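Local coordinates for helicase of the snf2/rad54 family (PDB 1Z5Z), which is the C-terminal domain of a SWI2/SNF2-family ATPase, the second half of a motor core that probably couples ATP hydrolysis to movement on DNA, at residues Cys35-Pro39 with Glu40-Met44; Gly224-Glu227 with Glu228-Gln232; Ser250-Thr253 with Glu254-Thr257. All coordinates share one frame; numbering follows the deposited sequence.

Overall arrangement
The three contacts follow one another along the chain, and all are local turns where helices begin or end. Contacts 1 and 2 both start at the C-terminal end of a strand of the parallel sheet: residues 35-39 follow strand 29-35, residues 224-227 follow the adjacent strand 216-222, and each strand runs into a helix. Their centres lie about 15 Å apart, and Leu37 CD1 meets Thr225 CG2 at 3.8 Å. Contact 3 lies farther out, about 21 Å from the chain centre, where Ile252 CD1 packs on Ile230 CD1 of contact 2 at 3.9 Å. Contacts 1 and 3 do not touch, their nearest atoms being about 16 Å apart, so contact 2 bridges them.

Contact 1 of 3, residues Cys35-Pro39 with Glu40-Met44; sequences CNLTP and EQAAM
Thr38 and Gln41 meet where the extended chain after strand 29-35 turns into helix 39-55, their CA atoms 5.1 Å apart and Thr38 O accepting from Ala42 N. The two form a capping box with Thr38 as N-cap. Its OG1 accepts from Gln41 N at 3.0 Å, and in return Thr38 N gives a nearly straight bond (164°) to Gln41 OE1 at 3.1 Å, arriving in the amide plane on a lone pair. The Thr38 hydroxyl, set between backbone N and carbonyl carbon (chi1 59°), faces the first turn, whose early N-H groups lack helical acceptors. Proline suits the next position, as its missing N-H costs nothing there. Gln41 OE1 also accepts from Gly96 N, while NE2 donates to Ile78 O, so the amide ties the helix start to two other parts of the chain. With Gln41 cut back to an alanine, Thr38 N and Gly96 N would probably lose their acceptor and Ile78 O its donor, leaving the cap with half its box. Glu40 swings outward, where OE2 forms salt bridges with Arg94 NH1 and Lys86 NZ. Leu37 crosses Gln41 at about a right angle, its CD2 3.7 Å from Gln41 CB.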
loop_
_atom_site.group_PDB
_atom_site.type_symbol
_atom_site.label_atom_id
_atom_site.label_comp_id
_atom_site.label_asym_id
_atom_site.label_seq_id
_atom_site.Cartn_x
_atom_site.Cartn_y
_atom_site.Cartn_z
ATOM N N CYS A 35 -8.195 5.669 -5.885
ATOM C CA CYS A 35 -7.280 6.721 -6.229
ATOM C C CYS A 35 -6.734 6.462 -7.606
ATOM O O CYS A 35 -6.193 5.393 -7.878
ATOM C CB CYS A 35 -6.103 6.749 -5.236
ATOM S SG CYS A 35 -6.496 6.625 -3.475
ATOM N N ASN A 36 -6.858 7.467 -8.465
ATOM C CA ASN A 36 -6.372 7.400 -9.826
ATOM C C ASN A 36 -4.861 7.620 -9.804
ATOM O O ASN A 36 -4.349 8.407 -9.008
ATOM C CB ASN A 36 -7.028 8.509 -10.680
ATOM C CG ASN A 36 -8.549 8.383 -10.727
ATOM O OD1 ASN A 36 -9.085 7.394 -11.244
ATOM N ND2 ASN A 36 -9.246 9.361 -10.160
ATOM N N LEU A 37 -4.162 6.910 -10.675
ATOM C CA LEU A 37 -2.731 7.064 -10.802
ATOM C C LEU A 37 -2.515 8.391 -11.539
ATOM O O LEU A 37 -3.380 8.845 -12.295
ATOM C CB LEU A 37 -2.171 5.954 -11.681
ATOM C CG LEU A 37 -2.135 4.538 -11.118
ATOM C CD1 LEU A 37 -1.658 3.601 -12.213
ATOM C CD2 LEU A 37 -1.184 4.515 -9.888
ATOM N N THR A 38 -1.358 8.989 -11.319
ATOM C CA THR A 38 -0.978 10.209 -12.000
ATOM C C THR A 38 -0.449 9.745 -13.375
ATOM O O THR A 38 -0.066 8.588 -13.540
ATOM C CB THR A 38 0.217 10.849 -11.319
ATOM O OG1 THR A 38 1.281 9.895 -11.336
ATOM C CG2 THR A 38 -0.103 11.276 -9.868
ATOM N N PRO A 39 -0.409 10.640 -14.367
ATOM C CA PRO A 39 0.101 10.256 -15.687
ATOM C C PRO A 39 1.485 9.580 -15.588
ATOM O O PRO A 39 1.746 8.564 -16.255
ATOM C CB PRO A 39 0.171 11.594 -16.428
ATOM C CG PRO A 39 -0.975 12.322 -15.894
ATOM C CD PRO A 39 -0.951 12.015 -14.390
ATOM N N GLU A 40 2.372 10.141 -14.763
ATOM C CA GLU A 40 3.695 9.570 -14.597
ATOM C C GLU A 40 3.522 8.105 -14.109
ATOM O O GLU A 40 4.056 7.173 -14.719
ATOM C CB GLU A 40 4.519 10.404 -13.601
ATOM C CG GLU A 40 5.949 9.836 -13.290
ATOM C CD GLU A 40 6.701 10.586 -12.160
ATOM O OE1 GLU A 40 6.056 11.272 -11.338
ATOM O OE2 GLU A 40 7.946 10.466 -12.059
ATOM N N GLN A 41 2.737 7.901 -13.055
ATOM C CA GLN A 41 2.515 6.553 -12.523
ATOM C C GLN A 41 1.931 5.581 -13.542
ATOM O O GLN A 41 2.348 4.416 -13.608
ATOM C CB GLN A 41 1.595 6.590 -11.285
ATOM C CG GLN A 41 2.230 7.162 -10.023
ATOM C CD GLN A 41 1.263 7.193 -8.829
ATOM O OE1 GLN A 41 0.184 7.809 -8.893
ATOM N NE2 GLN A 41 1.644 6.524 -7.738
ATOM N N ALA A 42 0.967 6.047 -14.334
ATOM C CA ALA A 42 0.329 5.193 -15.320
ATOM C C ALA A 42 1.334 4.791 -16.379
ATOM O O ALA A 42 1.348 3.640 -16.838
ATOM C CB ALA A 42 -0.874 5.903 -15.960
ATOM N N ALA A 43 2.200 5.719 -16.757
ATOM C CA ALA A 43 3.211 5.381 -17.757
ATOM C C ALA A 43 4.198 4.346 -17.228
ATOM O O ALA A 43 4.585 3.445 -17.956
ATOM C CB ALA A 43 3.966 6.615 -18.192
ATOM N N MET A 44 4.631 4.479 -15.973
ATOM C CA MET A 44 5.591 3.517 -15.416
ATOM C C MET A 44 4.917 2.157 -15.264
ATOM O O MET A 44 5.488 1.116 -15.595
ATOM C CB MET A 44 6.097 4.006 -14.056
ATOM C CG MET A 44 7.034 5.185 -14.132
ATOM S SD MET A 44 7.197 5.959 -12.534
ATOM C CE MET A 44 8.337 4.849 -11.702
#

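Contact 2 of 3, residues Gly224-Glu227 with Glu228-Gln232; sequences GTLE and EKIDQ
Glu228 stretches back to Gly224 because its CG stands anti to the backbone N (chi1 -173°) and the chain beyond stays extended, bringing OE2 to 2.8 Å from Gly224 N. The N-H reaches the oxygen from above the carboxylate, 38° out of its plane. Gly224 has a positive phi of 73°, a conformation that favours glycine, as the chain turns out of strand 216-222. Thr225 is the N-cap of helix 226-236: its OG1 turns back over the first turn to accept from Glu227 N at 3.1 Å. The N-H groups of this first turn, together with that of Gly224, probably favour a nearby negative charge, which suits both glutamates. Thr225 OG1 also bonds to Ser222 O, and Glu227 meets Lys97 in a salt bridge and takes a bond from Ser222 N. Lys229 bends at chi2, laying its CD 3.4 Å from Thr225 O, and its ammonium bonds to Ser267. Ile230 folds back along the helix, CD1 4.2 Å from Leu226 CB, beside the backbone bond from Ile230 N to Leu226 O. Asp231 turns to the sheet side, where Lys219 and Arg192 pair with OD2 and Asn32 with OD1.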
loop_
_atom_site.group_PDB
_atom_site.type_symbol
_atom_site.label_atom_id
_atom_site.label_comp_id
_atom_site.label_asym_id
_atom_site.label_seq_id
_atom_site.Cartn_x
_atom_site.Cartn_y
_atom_site.Cartn_z
ATOM N N GLY A 224 -7.978 0.787 -11.625
ATOM C CA GLY A 224 -7.568 0.058 -12.816
ATOM C C GLY A 224 -6.266 -0.731 -12.735
ATOM O O GLY A 224 -5.703 -1.099 -13.772
ATOM N N THR A 225 -5.791 -1.017 -11.525
ATOM C CA THR A 225 -4.531 -1.750 -11.400
ATOM C C THR A 225 -4.758 -3.051 -10.713
ATOM O O THR A 225 -5.898 -3.366 -10.338
ATOM C CB THR A 225 -3.540 -0.982 -10.554
ATOM O OG1 THR A 225 -4.051 -0.934 -9.226
ATOM C CG2 THR A 225 -3.376 0.428 -11.078
ATOM N N LEU A 226 -3.666 -3.787 -10.499
ATOM C CA LEU A 226 -3.766 -5.075 -9.832
ATOM C C LEU A 226 -4.352 -4.869 -8.452
ATOM O O LEU A 226 -4.916 -5.828 -7.908
ATOM C CB LEU A 226 -2.372 -5.776 -9.692
ATOM C CG LEU A 226 -1.395 -5.246 -8.633
ATOM C CD1 LEU A 226 -0.207 -6.176 -8.561
ATOM C CD2 LEU A 226 -0.907 -3.840 -8.969
ATOM N N GLU A 227 -4.222 -3.666 -7.864
ATOM C CA GLU A 227 -4.798 -3.506 -6.521
ATOM C C GLU A 227 -6.331 -3.620 -6.612
ATOM O O GLU A 227 -6.998 -4.223 -5.756
ATOM C CB GLU A 227 -4.430 -2.147 -5.932
ATOM C CG GLU A 227 -2.929 -1.967 -5.645
ATOM C CD GLU A 227 -2.637 -0.661 -4.924
ATOM O OE1 GLU A 227 -1.776 -0.635 -4.003
ATOM O OE2 GLU A 227 -3.256 0.353 -5.293
ATOM N N GLU A 228 -6.902 -3.024 -7.654
ATOM C CA GLU A 228 -8.342 -3.099 -7.823
ATOM C C GLU A 228 -8.787 -4.531 -8.133
ATOM O O GLU A 228 -9.785 -4.989 -7.576
ATOM C CB GLU A 228 -8.812 -2.189 -8.960
ATOM C CG GLU A 228 -10.343 -2.129 -9.026
ATOM C CD GLU A 228 -10.805 -0.860 -9.680
ATOM O OE1 GLU A 228 -11.726 -0.222 -9.125
ATOM O OE2 GLU A 228 -10.237 -0.501 -10.725
ATOM N N LYS A 229 -8.079 -5.200 -9.052
ATOM C CA LYS A 229 -8.391 -6.583 -9.450
ATOM C C LYS A 229 -8.355 -7.565 -8.313
ATOM O O LYS A 229 -9.265 -8.383 -8.147
ATOM C CB LYS A 229 -7.414 -7.078 -10.506
ATOM C CG LYS A 229 -7.798 -6.751 -11.923
ATOM C CD LYS A 229 -8.099 -5.307 -12.086
ATOM C CE LYS A 229 -8.363 -4.987 -13.524
ATOM N NZ LYS A 229 -7.629 -3.754 -13.762
ATOM N N ILE A 230 -7.275 -7.527 -7.549
ATOM C CA ILE A 230 -7.185 -8.431 -6.429
ATOM C C ILE A 230 -8.292 -8.153 -5.422
ATOM O O ILE A 230 -8.928 -9.072 -4.926
ATOM C CB ILE A 230 -5.820 -8.326 -5.746
ATOM C CG1 ILE A 230 -4.771 -9.005 -6.620
ATOM C CG2 ILE A 230 -5.895 -8.984 -4.390
ATOM C CD1 ILE A 230 -3.354 -8.355 -6.549
ATOM N N ASP A 231 -8.555 -6.887 -5.132
ATOM C CA ASP A 231 -9.615 -6.590 -4.174
ATOM C C ASP A 231 -10.938 -7.150 -4.671
ATOM O O ASP A 231 -11.650 -7.833 -3.934
ATOM C CB ASP A 231 -9.753 -5.088 -3.966
ATOM C CG ASP A 231 -10.600 -4.755 -2.752
ATOM O OD1 ASP A 231 -11.818 -4.558 -2.916
ATOM O OD2 ASP A 231 -10.040 -4.704 -1.626
ATOM N N GLN A 232 -11.268 -6.852 -5.927
ATOM C CA GLN A 232 -12.505 -7.354 -6.508
ATOM C C GLN A 232 -12.605 -8.870 -6.432
ATOM O O GLN A 232 -13.647 -9.405 -6.072
ATOM C CB GLN A 232 -12.625 -6.926 -7.975
ATOM C CG GLN A 232 -12.926 -5.454 -8.135
ATOM C CD GLN A 232 -12.840 -4.995 -9.569
ATOM O OE1 GLN A 232 -13.045 -3.815 -9.864
ATOM N NE2 GLN A 232 -12.524 -5.919 -10.472
#

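Contact 3 of 3, residues Ser250-Thr253 with Glu254-Thr257; sequences SWIT and ELST
Residues 250-253 make a single weakly bonded helical turn, and at Glu254 the chain leaves it, Leu255 going on in an extended conformation toward helix 257-264. Only weak backbone bonds cross the exit: Glu254 N leans on Ser250 O and Trp251 O, and Leu255 N on Ile252 O at 3.3 Å, though that last one is straight (170°). Ser250 O is gripped more firmly by the Thr253 hydroxyl, 2.7 Å from OG1 and in the carbonyl plane on a lone pair; a chi1 of 63° turns OG1 back over the turn, and threonine suits the place because it offers this hydroxyl while its side chain also packs on Ile68 and Leu69 of helix 61-78. Leu255 packs back on the turn, its CG 3.5 Å from Trp251 O. Its CD2 approaches the six-membered part of the Trp251 indole obliquely, 3.9 Å from CE3, the two side chains running side by side, while CD1 lies 4.1 Å from Ile252 CG2. Ile252 CG1 sits over the centre of the indole, 3.3 Å above its plane, in a CH-pi-like position. Trp251 also meets Leu233, Ile252 meets Leu72 and Leu260, and Leu255 meets Val263. The whole is two short helices joined by a loop, the second N-capped by Ser256, packed against helices 61-78 and 226-236.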
loop_
_atom_site.group_PDB
_atom_site.type_symbol
_atom_site.label_atom_id
_atom_site.label_comp_id
_atom_site.label_asym_id
_atom_site.label_seq_id
_atom_site.Cartn_x
_atom_site.Cartn_y
_atom_site.Cartn_z
ATOM N N SER A 250 1.394 -16.279 -3.919
ATOM C CA SER A 250 1.697 -17.562 -4.532
ATOM C C SER A 250 0.746 -17.911 -5.692
ATOM O O SER A 250 1.183 -18.195 -6.823
ATOM C CB SER A 250 1.654 -18.657 -3.467
ATOM O OG SER A 250 1.537 -19.944 -4.052
ATOM N N TRP A 251 -0.556 -17.868 -5.422
ATOM C CA TRP A 251 -1.544 -18.184 -6.448
ATOM C C TRP A 251 -1.349 -17.342 -7.705
ATOM O O TRP A 251 -1.607 -17.825 -8.813
ATOM C CB TRP A 251 -2.957 -17.967 -5.917
ATOM C CG TRP A 251 -3.266 -16.539 -5.580
ATOM C CD1 TRP A 251 -2.927 -15.867 -4.439
ATOM C CD2 TRP A 251 -3.971 -15.601 -6.400
ATOM N NE1 TRP A 251 -3.388 -14.572 -4.492
ATOM C CE2 TRP A 251 -4.037 -14.384 -5.685
ATOM C CE3 TRP A 251 -4.567 -15.675 -7.663
ATOM C CZ2 TRP A 251 -4.654 -13.250 -6.200
ATOM C CZ3 TRP A 251 -5.183 -14.546 -8.172
ATOM C CH2 TRP A 251 -5.226 -13.352 -7.437
ATOM N N ILE A 252 -0.890 -16.100 -7.541
ATOM C CA ILE A 252 -0.676 -15.222 -8.695
ATOM C C ILE A 252 0.484 -15.678 -9.582
ATOM O O ILE A 252 0.397 -15.595 -10.807
ATOM C CB ILE A 252 -0.382 -13.750 -8.294
ATOM C CG1 ILE A 252 -1.591 -13.111 -7.607
ATOM C CG2 ILE A 252 -0.078 -12.929 -9.539
ATOM C CD1 ILE A 252 -1.400 -11.612 -7.351
ATOM N N THR A 253 1.565 -16.157 -8.970
ATOM C CA THR A 253 2.730 -16.601 -9.735
ATOM C C THR A 253 2.471 -17.888 -10.503
ATOM O O THR A 253 3.282 -18.302 -11.319
ATOM C CB THR A 253 3.950 -16.821 -8.820
ATOM O OG1 THR A 253 3.661 -17.872 -7.893
ATOM C CG2 THR A 253 4.276 -15.535 -8.032
ATOM N N GLU A 254 1.338 -18.521 -10.243
ATOM C CA GLU A 254 0.988 -19.753 -10.936
ATOM C C GLU A 254 -0.176 -19.629 -11.941
ATOM O O GLU A 254 -0.650 -20.619 -12.485
ATOM C CB GLU A 254 0.684 -20.830 -9.901
ATOM C CG GLU A 254 1.820 -20.997 -8.914
ATOM C CD GLU A 254 1.600 -22.133 -7.955
ATOM O OE1 GLU A 254 0.547 -22.136 -7.280
ATOM O OE2 GLU A 254 2.482 -23.019 -7.872
ATOM N N LEU A 255 -0.645 -18.410 -12.184
ATOM C CA LEU A 255 -1.728 -18.195 -13.146
ATOM C C LEU A 255 -1.194 -18.374 -14.572
ATOM O O LEU A 255 0.002 -18.220 -14.831
ATOM C CB LEU A 255 -2.273 -16.761 -13.031
ATOM C CG LEU A 255 -2.789 -16.245 -11.691
ATOM C CD1 LEU A 255 -3.042 -14.729 -11.797
ATOM C CD2 LEU A 255 -4.065 -16.977 -11.305
ATOM N N SER A 256 -2.083 -18.682 -15.503
ATOM C CA SER A 256 -1.668 -18.789 -16.894
ATOM C C SER A 256 -1.291 -17.350 -17.295
ATOM O O SER A 256 -1.664 -16.375 -16.614
ATOM C CB SER A 256 -2.845 -19.239 -17.758
ATOM O OG SER A 256 -3.859 -18.234 -17.777
ATOM N N THR A 257 -0.570 -17.205 -18.394
ATOM C CA THR A 257 -0.201 -15.878 -18.859
ATOM C C THR A 257 -1.418 -14.989 -19.157
ATOM O O THR A 257 -1.359 -13.764 -19.000
ATOM C CB THR A 257 0.639 -15.981 -20.114
ATOM O OG1 THR A 257 1.906 -16.556 -19.765
ATOM C CG2 THR A 257 0.841 -14.589 -20.752
#